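Local atomic coordinates of aminomethyltransferase (PDB entry 3GIR), a protein that belongs to the aminomethyltransferase family, joining a folate-binding domain to a C-terminal barrel domain of the glycine cleavage T-protein type. Residues Y61-L66 against R242-G247; K67-T72 against G344-G349; A74-F79 against L175-P180. All coordinates share one frame; numbering follows the deposited sequence.

Contact 1: Y61-L66 against R242-G247. With NA (sodium ion), chain B.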
loop_
_atom_site.group_PDB
_atom_site.type_symbol
_atom_site.label_atom_id
_atom_site.label_comp_id
_atom_site.label_asym_id
_atom_site.label_seq_id
_atom_site.Cartn_x
_atom_site.Cartn_y
_atom_site.Cartn_z
ATOM N N TYR A 61 7.728 -17.504 -7.078
ATOM C CA TYR A 61 8.224 -18.064 -8.325
ATOM C C TYR A 61 9.370 -19.009 -7.997
ATOM O O TYR A 61 9.796 -19.149 -6.834
ATOM C CB TYR A 61 8.639 -16.941 -9.227
ATOM C CG TYR A 61 7.493 -16.073 -9.678
ATOM C CD1 TYR A 61 6.841 -16.277 -10.889
ATOM C CD2 TYR A 61 7.095 -15.012 -8.892
ATOM C CE1 TYR A 61 5.850 -15.414 -11.314
ATOM C CE2 TYR A 61 6.085 -14.165 -9.294
ATOM C CZ TYR A 61 5.490 -14.336 -10.512
ATOM O OH TYR A 61 4.461 -13.470 -10.879
ATOM N N PRO A 62 9.884 -19.709 -9.007
ATOM C CA PRO A 62 11.023 -20.597 -8.687
ATOM C C PRO A 62 12.224 -19.908 -8.061
ATOM O O PRO A 62 12.907 -20.530 -7.209
ATOM C CB PRO A 62 11.316 -21.267 -10.043
ATOM C CG PRO A 62 9.995 -21.230 -10.713
ATOM C CD PRO A 62 9.410 -19.861 -10.381
ATOM N N LEU A 63 12.424 -18.616 -8.332
ATOM C CA LEU A 63 13.505 -17.881 -7.688
ATOM C C LEU A 63 13.361 -17.921 -6.138
ATOM O O LEU A 63 14.349 -18.163 -5.416
ATOM C CB LEU A 63 13.543 -16.442 -8.172
ATOM C CG LEU A 63 14.605 -15.519 -7.644
ATOM C CD1 LEU A 63 16.017 -16.155 -7.864
ATOM C CD2 LEU A 63 14.470 -14.103 -8.251
ATOM N N GLY A 64 12.135 -17.742 -5.660
ATOM C CA GLY A 64 11.779 -18.001 -4.278
ATOM C C GLY A 64 11.660 -16.733 -3.460
ATOM O O GLY A 64 12.265 -15.685 -3.781
ATOM N N VAL A 65 10.919 -16.842 -2.367
ATOM C CA VAL A 65 10.546 -15.663 -1.590
ATOM C C VAL A 65 11.774 -14.871 -1.103
ATOM O O VAL A 65 11.759 -13.613 -1.121
ATOM C CB VAL A 65 9.488 -16.046 -0.479
ATOM C CG1 VAL A 65 10.124 -16.911 0.662
ATOM C CG2 VAL A 65 8.779 -14.804 0.033
ATOM N N LEU A 66 12.830 -15.549 -0.667
ATOM C CA LEU A 66 14.028 -14.869 -0.205
ATOM C C LEU A 66 14.763 -14.114 -1.328
ATOM O O LEU A 66 15.030 -12.889 -1.180
ATOM C CB LEU A 66 14.954 -15.859 0.511
ATOM C CG LEU A 66 14.407 -16.619 1.707
ATOM C CD1 LEU A 66 15.464 -17.680 2.195
ATOM C CD2 LEU A 66 14.000 -15.653 2.820
ATOM N N ARG A 242 18.095 -7.470 -15.766
ATOM C CA ARG A 242 18.016 -6.925 -14.398
ATOM C C ARG A 242 16.636 -7.232 -13.729
ATOM O O ARG A 242 16.537 -6.980 -12.531
ATOM C CB ARG A 242 18.286 -5.455 -14.350
ATOM C CG ARG A 242 19.712 -5.125 -14.864
ATOM C CD ARG A 242 19.879 -3.714 -15.165
ATOM N NE ARG A 242 19.165 -3.329 -16.377
ATOM C CZ ARG A 242 19.386 -2.187 -17.040
ATOM N NH1 ARG A 242 20.245 -1.246 -16.587
ATOM N NH2 ARG A 242 18.711 -1.971 -18.131
ATOM N N VAL A 243 15.677 -7.740 -14.518
ATOM C CA VAL A 243 14.275 -7.839 -14.071
ATOM C C VAL A 243 13.881 -9.301 -13.846
ATOM O O VAL A 243 14.117 -10.172 -14.683
ATOM C CB VAL A 243 13.338 -7.232 -15.116
ATOM C CG1 VAL A 243 11.876 -7.273 -14.722
ATOM C CG2 VAL A 243 13.680 -5.737 -15.330
ATOM N N GLU A 244 13.254 -9.529 -12.686
ATOM C CA GLU A 244 12.569 -10.792 -12.426
ATOM C C GLU A 244 11.197 -10.517 -11.897
ATOM O O GLU A 244 10.981 -9.514 -11.223
ATOM C CB GLU A 244 13.332 -11.624 -11.407
ATOM C CG GLU A 244 14.798 -11.961 -11.791
ATOM C CD GLU A 244 14.927 -12.999 -12.929
ATOM O OE1 GLU A 244 13.947 -13.621 -13.356
ATOM O OE2 GLU A 244 16.057 -13.202 -13.445
ATOM N N TRP A 245 10.283 -11.451 -12.098
ATOM C CA TRP A 245 8.992 -11.420 -11.410
ATOM C C TRP A 245 9.168 -11.674 -9.891
ATOM O O TRP A 245 10.031 -12.480 -9.468
ATOM C CB TRP A 245 8.116 -12.553 -11.871
ATOM C CG TRP A 245 7.417 -12.442 -13.184
ATOM C CD1 TRP A 245 7.596 -13.323 -14.226
ATOM C CD2 TRP A 245 6.416 -11.512 -13.602
ATOM N NE1 TRP A 245 6.783 -12.994 -15.254
ATOM C CE2 TRP A 245 6.032 -11.885 -14.912
ATOM C CE3 TRP A 245 5.810 -10.412 -13.026
ATOM C CZ2 TRP A 245 5.042 -11.204 -15.633
ATOM C CZ3 TRP A 245 4.871 -9.721 -13.739
ATOM C CH2 TRP A 245 4.483 -10.120 -15.054
ATOM N N VAL A 246 8.413 -10.882 -9.107
ATOM C CA VAL A 246 8.392 -10.994 -7.664
ATOM C C VAL A 246 6.939 -11.334 -7.254
ATOM O O VAL A 246 5.993 -10.670 -7.681
ATOM C CB VAL A 246 8.920 -9.724 -7.060
ATOM C CG1 VAL A 246 8.938 -9.841 -5.526
ATOM C CG2 VAL A 246 10.323 -9.502 -7.575
ATOM N N GLY A 247 6.769 -12.309 -6.383
ATOM C CA GLY A 247 5.481 -12.773 -5.900
ATOM C C GLY A 247 4.975 -12.028 -4.692
ATOM O O GLY A 247 5.666 -11.180 -4.119
HETATM NA NA NA B . 14.831 -10.730 -16.868
HETATM O O HOH W 1 4.025 -10.766 -9.722
HETATM O O HOH W 2 16.794 -11.691 -15.695
HETATM O O HOH W 3 13.964 -12.908 -16.466
HETATM O O HOH W 4 15.990 -11.688 -18.872
#

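Contact 2: K67-T72 against G344-G349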
loop_
_atom_site.group_PDB
_atom_site.type_symbol
_atom_site.label_atom_id
_atom_site.label_comp_id
_atom_site.label_asym_id
_atom_site.label_seq_id
_atom_site.Cartn_x
_atom_site.Cartn_y
_atom_site.Cartn_z
ATOM N N LYS A 67 15.084 -14.801 -2.407
ATOM C CA LYS A 67 15.866 -14.233 -3.488
ATOM C C LYS A 67 15.041 -13.197 -4.286
ATOM O O LYS A 67 15.588 -12.244 -4.830
ATOM C CB LYS A 67 16.519 -15.266 -4.388
ATOM C CG LYS A 67 17.714 -16.007 -3.728
ATOM C CD LYS A 67 18.272 -17.041 -4.623
ATOM C CE LYS A 67 19.483 -17.720 -3.938
ATOM N NZ LYS A 67 19.746 -19.037 -4.639
ATOM N N GLU A 68 13.736 -13.327 -4.318
ATOM C CA GLU A 68 12.885 -12.344 -5.006
ATOM C C GLU A 68 12.937 -11.014 -4.240
ATOM O O GLU A 68 13.058 -9.915 -4.792
ATOM C CB GLU A 68 11.406 -12.850 -5.088
ATOM C CG GLU A 68 11.164 -13.970 -6.072
ATOM C CD GLU A 68 9.825 -14.713 -5.864
ATOM O OE1 GLU A 68 8.805 -14.087 -5.572
ATOM O OE2 GLU A 68 9.795 -15.933 -6.028
ATOM N N HIS A 69 12.821 -11.120 -2.910
ATOM C CA HIS A 69 12.995 -9.959 -2.045
ATOM C C HIS A 69 14.330 -9.279 -2.258
ATOM O O HIS A 69 14.441 -8.046 -2.523
ATOM C CB HIS A 69 12.768 -10.386 -0.584
ATOM C CG HIS A 69 12.918 -9.271 0.413
ATOM N ND1 HIS A 69 11.874 -8.828 1.196
ATOM C CD2 HIS A 69 14.004 -8.530 0.756
ATOM C CE1 HIS A 69 12.310 -7.848 1.972
ATOM N NE2 HIS A 69 13.598 -7.629 1.715
ATOM N N LEU A 70 15.403 -10.070 -2.104
ATOM C CA LEU A 70 16.745 -9.539 -2.255
ATOM C C LEU A 70 16.971 -8.994 -3.653
ATOM O O LEU A 70 17.595 -7.940 -3.783
ATOM C CB LEU A 70 17.795 -10.587 -1.848
ATOM C CG LEU A 70 17.772 -11.017 -0.372
ATOM C CD1 LEU A 70 18.651 -12.328 -0.196
ATOM C CD2 LEU A 70 18.146 -9.925 0.614
ATOM N N HIS A 71 16.419 -9.655 -4.660
ATOM C CA HIS A 71 16.514 -9.175 -6.038
ATOM C C HIS A 71 15.975 -7.765 -6.226
ATOM O O HIS A 71 16.586 -6.914 -6.907
ATOM C CB HIS A 71 15.890 -10.170 -7.035
ATOM C CG HIS A 71 16.026 -9.711 -8.455
ATOM N ND1 HIS A 71 17.130 -10.027 -9.221
ATOM C CD2 HIS A 71 15.235 -8.920 -9.220
ATOM C CE1 HIS A 71 16.981 -9.475 -10.421
ATOM N NE2 HIS A 71 15.859 -8.778 -10.441
ATOM N N THR A 72 14.846 -7.466 -5.574
ATOM C CA THR A 72 14.197 -6.182 -5.687
ATOM C C THR A 72 15.058 -5.092 -5.105
ATOM O O THR A 72 15.144 -3.998 -5.646
ATOM C CB THR A 72 12.762 -6.195 -5.037
ATOM O OG1 THR A 72 11.965 -7.240 -5.629
ATOM C CG2 THR A 72 12.030 -4.906 -5.168
ATOM N N GLY A 344 12.331 -10.764 7.313
ATOM C CA GLY A 344 12.812 -9.731 6.386
ATOM C C GLY A 344 14.232 -10.025 5.952
ATOM O O GLY A 344 15.142 -9.876 6.761
ATOM N N PRO A 345 14.465 -10.425 4.713
ATOM C CA PRO A 345 15.833 -10.809 4.322
ATOM C C PRO A 345 16.841 -9.661 4.333
ATOM O O PRO A 345 18.062 -9.898 4.475
ATOM C CB PRO A 345 15.650 -11.328 2.891
ATOM C CG PRO A 345 14.246 -11.791 2.864
ATOM C CD PRO A 345 13.500 -10.790 3.656
ATOM N N SER A 346 16.366 -8.436 4.156
ATOM C CA SER A 346 17.257 -7.253 4.173
ATOM C C SER A 346 17.594 -6.908 5.607
ATOM O O SER A 346 18.762 -6.694 5.935
ATOM C CB SER A 346 16.701 -6.063 3.428
ATOM O OG SER A 346 16.361 -6.412 2.132
ATOM N N PHE A 347 16.594 -6.933 6.479
ATOM C CA PHE A 347 16.793 -6.717 7.907
ATOM C C PHE A 347 17.590 -7.872 8.536
ATOM O O PHE A 347 18.260 -7.653 9.573
ATOM C CB PHE A 347 15.432 -6.604 8.596
ATOM C CG PHE A 347 15.506 -6.170 10.035
ATOM C CD1 PHE A 347 16.006 -4.911 10.332
ATOM C CD2 PHE A 347 15.122 -6.982 11.054
ATOM C CE1 PHE A 347 16.085 -4.458 11.660
ATOM C CE2 PHE A 347 15.177 -6.566 12.425
ATOM C CZ PHE A 347 15.656 -5.282 12.698
ATOM N N ASP A 348 17.549 -9.031 7.868
ATOM C CA ASP A 348 18.137 -10.297 8.265
ATOM C C ASP A 348 17.606 -10.772 9.591
ATOM O O ASP A 348 18.360 -11.208 10.469
ATOM C CB ASP A 348 19.651 -10.233 8.286
ATOM C CG ASP A 348 20.273 -11.601 8.300
ATOM O OD1 ASP A 348 19.675 -12.587 7.795
ATOM O OD2 ASP A 348 21.379 -11.679 8.864
ATOM N N GLY A 349 16.286 -10.728 9.715
ATOM C CA GLY A 349 15.594 -11.335 10.831
ATOM C C GLY A 349 14.107 -11.038 10.777
ATOM O O GLY A 349 13.668 -10.343 9.871
#

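Contact 3: A74-F79 against L175-P180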
loop_
_atom_site.group_PDB
_atom_site.type_symbol
_atom_site.label_atom_id
_atom_site.label_comp_id
_atom_site.label_asym_id
_atom_site.label_seq_id
_atom_site.Cartn_x
_atom_site.Cartn_y
_atom_site.Cartn_z
ATOM N N ALA A 74 18.326 -5.134 -4.844
ATOM C CA ALA A 74 19.628 -5.077 -5.566
ATOM C C ALA A 74 19.528 -4.693 -7.036
ATOM O O ALA A 74 20.525 -4.193 -7.620
ATOM C CB ALA A 74 20.341 -6.415 -5.387
ATOM N N HIS A 75 18.349 -4.895 -7.650
ATOM C CA HIS A 75 18.181 -4.882 -9.091
ATOM C C HIS A 75 16.829 -4.242 -9.449
ATOM O O HIS A 75 16.580 -3.111 -9.082
ATOM C CB HIS A 75 18.360 -6.298 -9.704
ATOM C CG HIS A 75 19.731 -6.853 -9.516
ATOM N ND1 HIS A 75 20.855 -6.283 -10.103
ATOM C CD2 HIS A 75 20.172 -7.870 -8.739
ATOM C CE1 HIS A 75 21.927 -6.938 -9.682
ATOM N NE2 HIS A 75 21.545 -7.900 -8.849
ATOM N N ALA A 76 15.935 -4.986 -10.107
ATOM C CA ALA A 76 14.602 -4.474 -10.419
ATOM C C ALA A 76 13.629 -5.661 -10.386
ATOM O O ALA A 76 13.849 -6.696 -11.017
ATOM C CB ALA A 76 14.589 -3.818 -11.791
ATOM N N GLY A 77 12.590 -5.533 -9.570
ATOM C CA GLY A 77 11.559 -6.546 -9.464
ATOM C C GLY A 77 10.306 -6.067 -10.163
ATOM O O GLY A 77 9.942 -4.908 -10.093
ATOM N N LEU A 78 9.674 -6.978 -10.865
ATOM C CA LEU A 78 8.429 -6.731 -11.589
ATOM C C LEU A 78 7.305 -7.460 -10.839
ATOM O O LEU A 78 7.355 -8.668 -10.577
ATOM C CB LEU A 78 8.509 -7.272 -13.038
ATOM C CG LEU A 78 7.317 -6.890 -13.935
ATOM C CD1 LEU A 78 7.193 -5.344 -14.164
ATOM C CD2 LEU A 78 7.463 -7.695 -15.310
ATOM N N PHE A 79 6.276 -6.711 -10.487
ATOM C CA PHE A 79 5.144 -7.191 -9.716
ATOM C C PHE A 79 3.870 -6.981 -10.520
ATOM O O PHE A 79 3.582 -5.871 -10.955
ATOM C CB PHE A 79 4.977 -6.419 -8.392
ATOM C CG PHE A 79 6.179 -6.384 -7.487
ATOM C CD1 PHE A 79 6.166 -7.045 -6.268
ATOM C CD2 PHE A 79 7.300 -5.634 -7.836
ATOM C CE1 PHE A 79 7.272 -6.985 -5.417
ATOM C CE2 PHE A 79 8.396 -5.633 -6.996
ATOM C CZ PHE A 79 8.373 -6.318 -5.807
ATOM N N LEU A 175 1.292 -2.863 -13.253
ATOM C CA LEU A 175 2.600 -3.489 -12.997
ATOM C C LEU A 175 3.388 -2.546 -12.128
ATOM O O LEU A 175 3.386 -1.378 -12.382
ATOM C CB LEU A 175 3.388 -3.760 -14.276
ATOM C CG LEU A 175 2.677 -4.597 -15.324
ATOM C CD1 LEU A 175 3.468 -4.628 -16.648
ATOM C CD2 LEU A 175 2.531 -5.976 -14.794
ATOM N N ALA A 176 4.101 -3.042 -11.135
ATOM C CA ALA A 176 5.081 -2.258 -10.418
ATOM C C ALA A 176 6.470 -2.731 -10.814
ATOM O O ALA A 176 6.729 -3.887 -10.908
ATOM C CB ALA A 176 4.886 -2.468 -8.898
ATOM N N LEU A 177 7.373 -1.760 -11.026
ATOM C CA LEU A 177 8.783 -2.045 -11.412
ATOM C C LEU A 177 9.579 -1.308 -10.354
ATOM O O LEU A 177 9.617 -0.080 -10.319
ATOM C CB LEU A 177 9.129 -1.500 -12.776
ATOM C CG LEU A 177 10.563 -1.739 -13.217
ATOM C CD1 LEU A 177 10.790 -3.236 -13.533
ATOM C CD2 LEU A 177 10.798 -0.892 -14.488
ATOM N N GLN A 178 10.262 -2.037 -9.473
ATOM C CA GLN A 178 10.804 -1.498 -8.215
ATOM C C GLN A 178 12.236 -1.937 -7.992
ATOM O O GLN A 178 12.608 -3.052 -8.277
ATOM C CB GLN A 178 9.997 -1.978 -7.015
ATOM C CG GLN A 178 8.542 -1.668 -7.110
ATOM C CD GLN A 178 8.232 -0.214 -6.743
ATOM O OE1 GLN A 178 8.558 0.248 -5.616
ATOM N NE2 GLN A 178 7.463 0.468 -7.629
ATOM N N GLY A 179 13.061 -1.028 -7.444
ATOM C CA GLY A 179 14.435 -1.317 -7.121
ATOM C C GLY A 179 15.417 -0.251 -7.656
ATOM O O GLY A 179 15.045 0.627 -8.450
ATOM N N PRO A 180 16.683 -0.408 -7.283
ATOM C CA PRO A 180 17.672 0.569 -7.709
ATOM C C PRO A 180 17.969 0.604 -9.155
ATOM O O PRO A 180 18.472 1.657 -9.614
ATOM C CB PRO A 180 18.908 0.182 -6.887
ATOM C CG PRO A 180 18.698 -1.294 -6.613
ATOM C CD PRO A 180 17.237 -1.358 -6.326
#

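Contact 1: Y61-L66 against R242-G247
Tyr61 lays one face of its ring over CB of Trp245, where the loop leading into helix 65-74 meets strand 243-245, an outermost strand of the mixed sheet in the folate-binding domain. Geometry identifies this as a CH-pi contact: Trp245 CB lies 3.6 Å from the centroid of the Tyr61 ring and 16° off its normal, displaced toward the CZ side. The aromatic groups themselves are a poor stack. Their planes are within 4° of parallel, yet the centroids of the Tyr61 ring and the five-membered ring of Trp245 stand 5.0 Å apart, too far slid for real overlap. At its rim the phenol meets backbone instead, with Tyr61 CE2 3.5 Å from Gly247 N, which lies in the ring plane. The side chain reaches this spot because CG points opposite the carbonyl carbon (chi1 -66°). Beyond the ring, Tyr61 OH is 3.0 Å from a water that donates to Val246 O at 2.8 Å, so one solvent molecule bridges the two segments. Leu63 adds a looser touch, its CD2 lying 4.2 Å from Glu244 CG, the two side chains crossing at about a right angle.

One shell out, a single carboxylate positions both backbones: Glu68 OE2 accepts from Tyr61 N and Gly64 N, while Glu68 OE1 accepts from Gly247 N. Farther along the strand, the sodium ion is bound by the carbonyl oxygens of Val243, Leu238 and Asp240 together with three waters. Glu244 belongs to its second shell: its chain, bent at chi2, brings the two carboxylate oxygens to different sodium-bound waters, each of which donates to one of them. The sodium ion itself sits 2.4 Å from Val243 O.

Contact 2: K67-T72 against G344-G349
Pro345 sets its CD over the centre of the His69 imidazole, bringing the hairpin turn between strands 334-344 and 349-356 of the C-terminal barrel domain against helix 65-74 of the folate-binding domain. The turn ends in a G1 beta bulge, in which Asp348 and Gly349 both face Gly344: Gly344 O receives Gly349 N and, weakly, Asp348 N, while Gly344 N donates to Gly349 O at 2.9 Å.

The tight part is centred on His69. Pro345 CD is 3.5 Å from the ring centroid and only 5° off the normal, a CH-pi contact with almost no offset. Ser346 approaches from a different direction, its OG lying in the plane of the imidazole at the edge and 3.0 Å from His69 NE2. That hydrogen bond is bent, at 136°, and either partner could be the donor. The ring is turned toward the loop because CG lies opposite the backbone N (chi1 -180°). On its other nitrogen, ND1 is hydrogen-bonded to Ser253 OG, so the imidazole is held at two edges as well as covered on one face. NE2 also has a weak bond to Glu257 OE1, a residue of helix 248-257 whose OE2 accepts from Phe347 N.

Toward solvent the fit is looser and mainly apolar. Leu70 is exposed; its side chain does not head straight for the loop, but its end swings closer and crosses the proline obliquely. The resulting touch is between Leu70 CD2 and Pro345 CB, 3.7 Å apart.

Contact 3: A74-F79 against L175-P180
Phe79 meets Ala176 through both side chain and backbone. Phe79 CB is 4.0 Å from Ala176 CB, and the ring turns its edge to the neighbouring carbonyl, with Ala176 O lying in the ring plane 3.6 Å from Phe79 CD2. The same oxygen accepts a hydrogen bond from Phe79 N, at 2.9 Å and in the carbonyl plane. Farther round the ring, Phe79 CE2 comes within 4.0 Å of Gln178 CG; ring and amide planes are 76° apart there. The glutamine chain, bent at chi2, carries its amide away from the phenyl to Thr216 OG1 and to the carbonyls of Ser213 and Phe221.

These pairings belong to the mixed sheet of the folate-binding domain, in which strands 76-79 and 175-178 run antiparallel, their directions 169° apart and their axes 4.7 Å apart at closest. Gly77 with Gln178 and Phe79 with Ala176 are hydrogen-bonded pairs, each joined by two N-H...O bonds; between them, Leu78 and Leu177 form a non-hydrogen-bonded pair.

Leu78 points to the sheet face opposite that of Phe79. Its CG lies opposite the backbone N (chi1 -172°), which brings CD1 to 4.1 Å from Leu175 CB and close to Leu177 CD1. Helix 227-238 also packs on this leucine, through Leu237 and Leu238.

Pro180, past the end of its strand, lies beside the last turn of helix 65-74. Its CG is 3.5 Å from Ala74 C, while its CD lies 3.3 Å from His75 O.

The first segments of the three contacts follow one another along the chain, through the loop before helix 65-74, the helix itself and strand 76-80; their partners come later, in the order 175-180, 242-247, 344-349. Contact 3 is therefore nested inside the loops closed by contacts 1 and 2, which cross each other. Their centres lie 10 to 13 Å apart, on the same side of the chain's centre. Contacts 1 and 3 share the mixed sheet, where strand 76-80 runs between 173-178 and 243-245; Val246 N lies 2.9 Å from Leu78 O. Contacts 1 and 2 share helix 65-74. Contact 2 alone spans both family domains, linking this region to the C-terminal barrel.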